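Local coordinates for mobilization protein A (Pseudomonas aeruginosa, PDB 2NS6) that nicks one strand of plasmid DNA at the origin of transfer, as the metal-dependent relaxase of the conjugative relaxosome, at residues R69-V74 with H121-E126; Q86-A91 with L108-G113; S92-H97 with E170-H175. One frame throughout, in Å; residues are numbered along the deposited sequence.

The three contacts step outward from the five-stranded antiparallel sheet. Contact 1, buried and centred about 5 Å from the centre of the chain, joins two neighbouring strands by backbone hydrogen bonds and a terminal salt bridge. Contact 2, also buried, packs helix 84-99 on strand 106-113 with apolar side chains and no hydrogen bond between its segments. Contact 3 is partly buried; it sets the next turns of the same helix against helix 164-181 with an aromatic cluster and one histidine-carboxylate bond. Contacts 1 and 2 meet in the sheet and share one manganese through His121 and His111. Contact 3 has a separate manganese, and Leu90, in the helical segment of contact 2, packs on its Trp172.

Contact 1 (R69-V74 with H121-E126); sequences RLFKEV and HLMISE. With MN (manganese (II) ion), chain B.
Arg69 grips the carboxylate of Glu126 side-on with two nitrogens, NE to OE2 at 2.6 Å and NH2 to OE1 at 2.7 Å, in a salt bridge beyond the end of the strand pairing. Both oxygens are met on their syn sides, yet the grip is not flat: guanidinium and carboxylate planes stand 47° apart, and the bond at NE is bent (137° at the hydrogen). A water reinforces it, donating to Glu126 OE2 at 2.8 Å and to Arg69 O while accepting from Glu126 N.

From here strands 71-77 and 117-124 run antiparallel as inner neighbours of the five-stranded relaxase sheet. Lys72 N to Ile124 O (2.8 Å) and Val74 N to Leu122 O (2.7 Å) belong to two hydrogen-bonded pairs, with the non-hydrogen-bonded pair Glu73-Met123 between them. Met123 CE lies over one face of the Phe71 ring, 4.2 Å from its centroid, in a CH-pi contact, with Met123 SD farther above the same face, a Met-aromatic contact. The Met123 chi1 of 39° and a bend at chi3 carry the methyl there; helix 18-26, bearing Tyr24, the probable active-site tyrosine, packs against Met123. His121 NE2 binds manganese at 2.4 Å, together with His111, His119 and a water. Glu73 OE2 comes within 4.1 Å of His121 ND1 without bonding to it, its salt-bridge partner being Lys21; His121 ND1 is buried here and has no partner in the model.

Contact 2 (Q86-A91 with L108-G113); sequences QQKALA and LAIHAG. With MN (manganese (II) ion), chain B.
Gln87 O takes the helical hydrogen bond from Ala91 N at 2.9 Å and is also touched from the sheet, where Ile110 CD1 approaches it to 3.9 Å. That methyl carries most of the contact. It rests against the helix backbone at Lys88 CA (3.8 Å) and against Ala91 CB (3.9 Å), so one carbon sits among residues i, i+1 and i+4 of the helix. An extended chi2 of 173° places CD1 at the far end of the Ile110 side chain, where it can bridge helix and strand.

Helix 84-99 packs on one face of the antiparallel sheet; the axes of residues 86-91 and 108-113 approach to 9.8 Å and run at 146°, roughly antiparallel. Leu108, two residues before Ile110 and directed to the same face, extends the apolar layer: its CD1 is 4.4 Å from Ala91 CB and its CD2 4.1 Å from Ala91 O. His111, next in the strand, serves the reverse face. Its ND1 binds manganese at 2.4 Å, completing with His119 and His121 the histidine triad characteristic of HUH-type relaxases, while its NE2 is hydrogen-bonded to Ile25 O, which probably helps fix the rotation of the imidazole.

Contact 3 (S92-H97 with E170-H175); sequences SEFAQH and EAWADH. With MN (manganese (II) ion), chain D.
The Phe94 ring carries Trp172 CE3 over one face, 3.5 Å from Phe94 CG, and meets Ala171 CB and His175 at its edge. Its plane lies at 53° to the indole, an oblique pairing that is neither a stack nor edge-to-face. With His175 the geometry is T-shaped: the edge of Phe94 points to the imidazole face, Phe94 CD1 to His175 CD2 at 3.9 Å, with the planes 63° apart. His175 in turn directs its own edge at the face of His97, where His175 NE2 comes within 3.6 Å of His97 ND1 and the planes differ by 60°. Ala171 CB approaches the His97 ring obliquely, 3.7 Å from His97 NE2.

These residues form an aromatic cluster between helix 84-99 and helix 164-181, which run roughly antiparallel over the sheet. Glu93, Phe94 and His97 all start toward the second helix, and with CG anti to the backbone N they extend on toward it. Phe94 and Trp172 continue inward to Phe76 and Leu5 of the sheet.

At the outer side, His175 ND1 donates to Glu93 OE1 at 2.8 Å; the oxygen lies near the ring plane, but the donor approaches from above the carboxylate plane. Glu93 OE1 also forms a salt bridge with Arg178, so it is gripped twice, which probably helps to hold the imidazole's rotation. His97 ND1 binds a manganese at 2.5 Å. The ion lies near the plane of the His175 ring, yet at 3.2 Å from His175 NE2, too long for a normal ligand bond.

Contact 1 (R69-V74 with H121-E126)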
loop_
_atom_site.group_PDB
_atom_site.type_symbol
_atom_site.label_atom_id
_atom_site.label_comp_id
_atom_site.label_asym_id
_atom_site.label_seq_id
_atom_site.Cartn_x
_atom_site.Cartn_y
_atom_site.Cartn_z
ATOM N N ARG A 69 1.260 14.368 1.292
ATOM C CA ARG A 69 0.472 13.143 1.147
ATOM C C ARG A 69 1.155 11.983 1.869
ATOM O O ARG A 69 2.152 11.438 1.388
ATOM C CB ARG A 69 0.313 12.810 -0.343
ATOM C CG ARG A 69 -0.302 13.934 -1.181
ATOM C CD ARG A 69 0.091 13.820 -2.660
ATOM N NE ARG A 69 -0.444 12.621 -3.313
ATOM C CZ ARG A 69 -1.714 12.468 -3.687
ATOM N NH1 ARG A 69 -2.596 13.442 -3.476
ATOM N NH2 ARG A 69 -2.099 11.348 -4.288
ATOM N N LEU A 70 0.618 11.610 3.026
ATOM C CA LEU A 70 1.176 10.515 3.815
ATOM C C LEU A 70 1.100 9.175 3.080
ATOM O O LEU A 70 2.023 8.360 3.159
ATOM C CB LEU A 70 0.444 10.407 5.157
ATOM C CG LEU A 70 0.616 11.601 6.110
ATOM C CD1 LEU A 70 -0.412 11.505 7.215
ATOM C CD2 LEU A 70 2.041 11.615 6.692
ATOM N N PHE A 71 0.001 8.955 2.363
ATOM C CA PHE A 71 -0.174 7.715 1.617
ATOM C C PHE A 71 -1.466 7.727 0.806
ATOM O O PHE A 71 -2.362 8.528 1.051
ATOM C CB PHE A 71 -0.176 6.519 2.579
ATOM C CG PHE A 71 -1.294 6.551 3.571
ATOM C CD1 PHE A 71 -2.559 6.079 3.230
ATOM C CD2 PHE A 71 -1.104 7.106 4.830
ATOM C CE1 PHE A 71 -3.616 6.161 4.126
ATOM C CE2 PHE A 71 -2.154 7.194 5.738
ATOM C CZ PHE A 71 -3.414 6.723 5.387
ATOM N N LYS A 72 -1.533 6.830 -0.170
ATOM C CA LYS A 72 -2.693 6.663 -1.033
ATOM C C LYS A 72 -3.268 5.302 -0.648
ATOM O O LYS A 72 -2.636 4.261 -0.862
ATOM C CB LYS A 72 -2.255 6.647 -2.499
ATOM C CG LYS A 72 -3.385 6.511 -3.525
ATOM C CD LYS A 72 -4.257 7.751 -3.570
ATOM C CE LYS A 72 -5.283 7.684 -4.691
ATOM N NZ LYS A 72 -4.653 7.838 -6.037
ATOM N N GLU A 73 -4.460 5.318 -0.068
ATOM C CA GLU A 73 -5.125 4.095 0.362
ATOM C C GLU A 73 -6.022 3.545 -0.733
ATOM O O GLU A 73 -6.884 4.249 -1.258
ATOM C CB GLU A 73 -5.959 4.374 1.608
ATOM C CG GLU A 73 -6.867 3.227 2.033
ATOM C CD GLU A 73 -7.491 3.476 3.390
ATOM O OE1 GLU A 73 -8.096 4.553 3.573
ATOM O OE2 GLU A 73 -7.373 2.593 4.271
ATOM N N VAL A 74 -5.819 2.283 -1.074
ATOM C CA VAL A 74 -6.622 1.644 -2.102
ATOM C C VAL A 74 -7.357 0.460 -1.477
ATOM O O VAL A 74 -6.793 -0.256 -0.646
ATOM C CB VAL A 74 -5.742 1.137 -3.265
ATOM C CG1 VAL A 74 -6.617 0.549 -4.360
ATOM C CG2 VAL A 74 -4.899 2.276 -3.823
ATOM N N HIS A 121 -6.838 -4.059 1.854
ATOM C CA HIS A 121 -6.542 -2.650 2.119
ATOM C C HIS A 121 -5.074 -2.485 1.735
ATOM O O HIS A 121 -4.235 -3.275 2.149
ATOM C CB HIS A 121 -6.729 -2.312 3.601
ATOM C CG HIS A 121 -8.158 -2.296 4.047
ATOM N ND1 HIS A 121 -8.939 -1.161 4.006
ATOM C CD2 HIS A 121 -8.949 -3.280 4.540
ATOM C CE1 HIS A 121 -10.149 -1.447 4.458
ATOM N NE2 HIS A 121 -10.180 -2.724 4.788
ATOM N N LEU A 122 -4.764 -1.471 0.939
ATOM C CA LEU A 122 -3.387 -1.274 0.515
ATOM C C LEU A 122 -2.995 0.192 0.583
ATOM O O LEU A 122 -3.605 1.038 -0.070
ATOM C CB LEU A 122 -3.211 -1.827 -0.910
ATOM C CG LEU A 122 -1.901 -1.792 -1.708
ATOM C CD1 LEU A 122 -1.951 -0.618 -2.636
ATOM C CD2 LEU A 122 -0.676 -1.762 -0.820
ATOM N N MET A 123 -2.000 0.502 1.405
ATOM C CA MET A 123 -1.549 1.878 1.503
ATOM C C MET A 123 -0.212 2.006 0.806
ATOM O O MET A 123 0.709 1.212 1.023
ATOM C CB MET A 123 -1.493 2.347 2.967
ATOM C CG MET A 123 -0.990 1.344 3.970
ATOM S SD MET A 123 -1.468 1.746 5.713
ATOM C CE MET A 123 -0.446 3.220 6.055
ATOM N N ILE A 124 -0.139 3.000 -0.069
ATOM C CA ILE A 124 1.045 3.267 -0.872
ATOM C C ILE A 124 1.658 4.613 -0.563
ATOM O O ILE A 124 0.974 5.639 -0.586
ATOM C CB ILE A 124 0.691 3.273 -2.357
ATOM C CG1 ILE A 124 -0.132 2.030 -2.691
ATOM C CG2 ILE A 124 1.955 3.344 -3.195
ATOM C CD1 ILE A 124 -0.522 1.953 -4.145
ATOM N N SER A 125 2.954 4.603 -0.270
ATOM C CA SER A 125 3.692 5.828 0.017
ATOM C C SER A 125 4.194 6.340 -1.326
ATOM O O SER A 125 4.826 5.598 -2.083
ATOM C CB SER A 125 4.884 5.523 0.925
ATOM O OG SER A 125 5.766 6.629 0.983
ATOM N N GLU A 126 3.917 7.603 -1.622
ATOM C CA GLU A 126 4.335 8.187 -2.888
ATOM C C GLU A 126 5.759 8.720 -2.873
ATOM O O GLU A 126 6.013 9.863 -3.258
ATOM C CB GLU A 126 3.356 9.286 -3.300
ATOM C CG GLU A 126 2.011 8.744 -3.751
ATOM C CD GLU A 126 0.928 9.800 -3.707
ATOM O OE1 GLU A 126 0.248 10.004 -4.731
ATOM O OE2 GLU A 126 0.762 10.419 -2.638
HETATM MN MN MN B . -11.471 -4.178 6.176
HETATM O O HOH W 1 2.149 9.390 -0.412
HETATM O O HOH W 2 4.690 8.663 2.202
HETATM O O HOH W 3 -12.937 -5.458 7.530
#

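Contact 2 (Q86-A91 with L108-G113)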
loop_
_atom_site.group_PDB
_atom_site.type_symbol
_atom_site.label_atom_id
_atom_site.label_comp_id
_atom_site.label_asym_id
_atom_site.label_seq_id
_atom_site.Cartn_x
_atom_site.Cartn_y
_atom_site.Cartn_z
ATOM N N GLN A 86 -4.506 -18.364 -3.215
ATOM C CA GLN A 86 -4.732 -17.705 -4.491
ATOM C C GLN A 86 -5.053 -16.221 -4.266
ATOM O O GLN A 86 -4.657 -15.368 -5.058
ATOM C CB GLN A 86 -5.861 -18.413 -5.261
ATOM C CG GLN A 86 -5.420 -19.773 -5.847
ATOM C CD GLN A 86 -6.570 -20.629 -6.374
ATOM O OE1 GLN A 86 -6.340 -21.639 -7.049
ATOM N NE2 GLN A 86 -7.807 -20.240 -6.062
ATOM N N GLN A 87 -5.749 -15.910 -3.175
ATOM C CA GLN A 87 -6.064 -14.522 -2.884
ATOM C C GLN A 87 -4.772 -13.797 -2.492
ATOM O O GLN A 87 -4.544 -12.653 -2.902
ATOM C CB GLN A 87 -7.105 -14.435 -1.768
ATOM C CG GLN A 87 -8.493 -14.889 -2.217
ATOM C CD GLN A 87 -9.513 -14.902 -1.096
ATOM O OE1 GLN A 87 -10.696 -15.139 -1.327
ATOM N NE2 GLN A 87 -9.060 -14.652 0.120
ATOM N N LYS A 88 -3.926 -14.467 -1.712
ATOM C CA LYS A 88 -2.650 -13.882 -1.301
ATOM C C LYS A 88 -1.774 -13.565 -2.509
ATOM O O LYS A 88 -1.216 -12.478 -2.599
ATOM C CB LYS A 88 -1.879 -14.831 -0.378
ATOM C CG LYS A 88 -2.509 -15.046 0.986
ATOM C CD LYS A 88 -1.690 -16.045 1.787
ATOM C CE LYS A 88 -2.291 -16.260 3.154
ATOM N NZ LYS A 88 -1.436 -17.114 4.014
ATOM N N ALA A 89 -1.647 -14.514 -3.432
ATOM C CA ALA A 89 -0.826 -14.285 -4.615
ATOM C C ALA A 89 -1.385 -13.138 -5.441
ATOM O O ALA A 89 -0.637 -12.273 -5.898
ATOM C CB ALA A 89 -0.740 -15.566 -5.463
ATOM N N LEU A 90 -2.701 -13.124 -5.635
ATOM C CA LEU A 90 -3.349 -12.070 -6.424
ATOM C C LEU A 90 -3.138 -10.663 -5.852
ATOM O O LEU A 90 -2.779 -9.740 -6.588
ATOM C CB LEU A 90 -4.855 -12.352 -6.550
ATOM C CG LEU A 90 -5.714 -11.266 -7.203
ATOM C CD1 LEU A 90 -5.233 -10.995 -8.620
ATOM C CD2 LEU A 90 -7.173 -11.702 -7.216
ATOM N N ALA A 91 -3.365 -10.508 -4.548
ATOM C CA ALA A 91 -3.200 -9.219 -3.876
ATOM C C ALA A 91 -1.759 -8.724 -3.974
ATOM O O ALA A 91 -1.514 -7.558 -4.303
ATOM C CB ALA A 91 -3.611 -9.334 -2.401
ATOM N N LEU A 108 0.059 -3.845 2.844
ATOM C CA LEU A 108 -1.265 -4.304 2.463
ATOM C C LEU A 108 -1.729 -5.367 3.431
ATOM O O LEU A 108 -0.932 -6.057 4.059
ATOM C CB LEU A 108 -1.257 -4.874 1.041
ATOM C CG LEU A 108 -0.609 -6.230 0.768
ATOM C CD1 LEU A 108 -1.606 -7.343 1.026
ATOM C CD2 LEU A 108 -0.145 -6.293 -0.684
ATOM N N ALA A 109 -3.037 -5.498 3.553
ATOM C CA ALA A 109 -3.585 -6.497 4.438
ATOM C C ALA A 109 -4.846 -7.027 3.775
ATOM O O ALA A 109 -5.556 -6.288 3.082
ATOM C CB ALA A 109 -3.905 -5.859 5.793
ATOM N N ILE A 110 -5.104 -8.313 3.956
ATOM C CA ILE A 110 -6.307 -8.948 3.408
ATOM C C ILE A 110 -7.240 -9.166 4.597
ATOM O O ILE A 110 -6.811 -9.661 5.637
ATOM C CB ILE A 110 -5.984 -10.329 2.754
ATOM C CG1 ILE A 110 -5.275 -10.123 1.409
ATOM C CG2 ILE A 110 -7.282 -11.134 2.569
ATOM C CD1 ILE A 110 -4.766 -11.414 0.751
ATOM N N HIS A 111 -8.506 -8.791 4.443
ATOM C CA HIS A 111 -9.491 -8.941 5.510
ATOM C C HIS A 111 -10.609 -9.937 5.195
ATOM O O HIS A 111 -10.991 -10.116 4.035
ATOM C CB HIS A 111 -10.124 -7.583 5.834
ATOM C CG HIS A 111 -9.245 -6.681 6.640
ATOM N ND1 HIS A 111 -9.606 -5.396 6.978
ATOM C CD2 HIS A 111 -8.024 -6.888 7.196
ATOM C CE1 HIS A 111 -8.648 -4.848 7.707
ATOM N NE2 HIS A 111 -7.678 -5.735 7.855
ATOM N N ALA A 112 -11.140 -10.571 6.235
ATOM C CA ALA A 112 -12.228 -11.525 6.070
ATOM C C ALA A 112 -13.561 -10.835 6.342
ATOM O O ALA A 112 -14.189 -11.086 7.371
ATOM C CB ALA A 112 -12.054 -12.695 7.036
ATOM N N GLY A 113 -13.994 -9.963 5.440
ATOM C CA GLY A 113 -15.261 -9.280 5.638
ATOM C C GLY A 113 -16.359 -10.307 5.847
ATOM O O GLY A 113 -16.951 -10.805 4.883
HETATM MN MN MN B . -11.471 -4.178 6.176
HETATM O O HOH W 3 -12.937 -5.458 7.530
#

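Contact 3 (S92-H97 with E170-H175)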
loop_
_atom_site.group_PDB
_atom_site.type_symbol
_atom_site.label_atom_id
_atom_site.label_comp_id
_atom_site.label_asym_id
_atom_site.label_seq_id
_atom_site.Cartn_x
_atom_site.Cartn_y
_atom_site.Cartn_z
ATOM N N SER A 92 -0.812 -9.619 -3.690
ATOM C CA SER A 92 0.610 -9.284 -3.759
ATOM C C SER A 92 0.922 -8.863 -5.182
ATOM O O SER A 92 1.573 -7.843 -5.424
ATOM C CB SER A 92 1.475 -10.498 -3.419
ATOM O OG SER A 92 1.121 -11.052 -2.169
ATOM N N GLU A 93 0.450 -9.673 -6.121
ATOM C CA GLU A 93 0.666 -9.415 -7.533
ATOM C C GLU A 93 0.167 -8.028 -7.917
ATOM O O GLU A 93 0.875 -7.273 -8.588
ATOM C CB GLU A 93 -0.049 -10.478 -8.372
ATOM C CG GLU A 93 0.244 -10.411 -9.864
ATOM C CD GLU A 93 -0.738 -11.242 -10.680
ATOM O OE1 GLU A 93 -1.946 -10.925 -10.646
ATOM O OE2 GLU A 93 -0.306 -12.201 -11.345
ATOM N N PHE A 94 -1.044 -7.678 -7.490
ATOM C CA PHE A 94 -1.581 -6.373 -7.845
ATOM C C PHE A 94 -0.819 -5.235 -7.134
ATOM O O PHE A 94 -0.635 -4.163 -7.704
ATOM C CB PHE A 94 -3.087 -6.317 -7.544
ATOM C CG PHE A 94 -3.773 -5.068 -8.049
ATOM C CD1 PHE A 94 -3.769 -4.734 -9.406
ATOM C CD2 PHE A 94 -4.421 -4.223 -7.160
ATOM C CE1 PHE A 94 -4.411 -3.575 -9.859
ATOM C CE2 PHE A 94 -5.064 -3.066 -7.604
ATOM C CZ PHE A 94 -5.056 -2.741 -8.953
ATOM N N ALA A 95 -0.359 -5.468 -5.906
ATOM C CA ALA A 95 0.395 -4.439 -5.194
ATOM C C ALA A 95 1.669 -4.102 -5.976
ATOM O O ALA A 95 2.042 -2.934 -6.122
ATOM C CB ALA A 95 0.752 -4.917 -3.793
ATOM N N GLN A 96 2.340 -5.138 -6.466
ATOM C CA GLN A 96 3.557 -4.959 -7.244
ATOM C C GLN A 96 3.230 -4.168 -8.500
ATOM O O GLN A 96 3.989 -3.297 -8.915
ATOM C CB GLN A 96 4.138 -6.318 -7.648
ATOM C CG GLN A 96 4.889 -6.995 -6.539
ATOM C CD GLN A 96 5.885 -6.044 -5.903
ATOM O OE1 GLN A 96 6.731 -5.451 -6.593
ATOM N NE2 GLN A 96 5.781 -5.875 -4.594
ATOM N N HIS A 97 2.093 -4.482 -9.105
ATOM C CA HIS A 97 1.681 -3.800 -10.310
ATOM C C HIS A 97 1.626 -2.292 -10.115
ATOM O O HIS A 97 2.003 -1.541 -11.000
ATOM C CB HIS A 97 0.311 -4.294 -10.770
ATOM C CG HIS A 97 -0.146 -3.666 -12.052
ATOM N ND1 HIS A 97 0.347 -4.044 -13.282
ATOM C CD2 HIS A 97 -0.996 -2.641 -12.285
ATOM C CE1 HIS A 97 -0.177 -3.275 -14.219
ATOM N NE2 HIS A 97 -0.993 -2.414 -13.640
ATOM N N GLU A 170 -9.295 -1.038 -14.274
ATOM C CA GLU A 170 -9.153 -1.928 -15.422
ATOM C C GLU A 170 -8.005 -2.894 -15.163
ATOM O O GLU A 170 -8.050 -4.058 -15.565
ATOM C CB GLU A 170 -8.863 -1.134 -16.693
ATOM C CG GLU A 170 -8.771 -2.009 -17.935
ATOM C CD GLU A 170 -8.369 -1.239 -19.174
ATOM O OE1 GLU A 170 -8.360 -1.843 -20.268
ATOM O OE2 GLU A 170 -8.059 -0.032 -19.057
ATOM N N ALA A 171 -6.968 -2.402 -14.493
ATOM C CA ALA A 171 -5.812 -3.228 -14.172
ATOM C C ALA A 171 -6.219 -4.294 -13.158
ATOM O O ALA A 171 -5.880 -5.469 -13.311
ATOM C CB ALA A 171 -4.686 -2.364 -13.620
ATOM N N TRP A 172 -6.958 -3.891 -12.129
ATOM C CA TRP A 172 -7.407 -4.835 -11.111
ATOM C C TRP A 172 -8.263 -5.919 -11.760
ATOM O O TRP A 172 -8.094 -7.108 -11.473
ATOM C CB TRP A 172 -8.211 -4.115 -10.022
ATOM C CG TRP A 172 -8.865 -5.041 -9.016
ATOM C CD1 TRP A 172 -10.177 -5.042 -8.650
ATOM C CD2 TRP A 172 -8.246 -6.110 -8.280
ATOM N NE1 TRP A 172 -10.421 -6.044 -7.740
ATOM C CE2 TRP A 172 -9.254 -6.717 -7.495
ATOM C CE3 TRP A 172 -6.942 -6.615 -8.212
ATOM C CZ2 TRP A 172 -9.002 -7.805 -6.646
ATOM C CZ3 TRP A 172 -6.686 -7.701 -7.366
ATOM C CH2 TRP A 172 -7.716 -8.283 -6.596
ATOM N N ALA A 173 -9.170 -5.503 -12.643
ATOM C CA ALA A 173 -10.057 -6.436 -13.342
ATOM C C ALA A 173 -9.254 -7.490 -14.103
ATOM O O ALA A 173 -9.494 -8.687 -13.964
ATOM C CB ALA A 173 -10.957 -5.671 -14.307
ATOM N N ASP A 174 -8.307 -7.024 -14.911
ATOM C CA ASP A 174 -7.435 -7.883 -15.707
ATOM C C ASP A 174 -6.698 -8.870 -14.798
ATOM O O ASP A 174 -6.463 -10.021 -15.173
ATOM C CB ASP A 174 -6.444 -6.999 -16.484
ATOM C CG ASP A 174 -5.362 -7.795 -17.220
ATOM O OD1 ASP A 174 -5.700 -8.656 -18.062
ATOM O OD2 ASP A 174 -4.163 -7.537 -16.958
ATOM N N HIS A 175 -6.352 -8.419 -13.595
ATOM C CA HIS A 175 -5.644 -9.259 -12.634
ATOM C C HIS A 175 -6.572 -10.293 -12.005
ATOM O O HIS A 175 -6.278 -11.488 -12.024
ATOM C CB HIS A 175 -5.000 -8.381 -11.550
ATOM C CG HIS A 175 -3.677 -7.808 -11.955
ATOM N ND1 HIS A 175 -2.479 -8.410 -11.636
ATOM C CD2 HIS A 175 -3.367 -6.729 -12.713
ATOM C CE1 HIS A 175 -1.486 -7.727 -12.181
ATOM N NE2 HIS A 175 -1.999 -6.703 -12.839
HETATM MN MN MN D . 1.066 -6.377 -13.587
#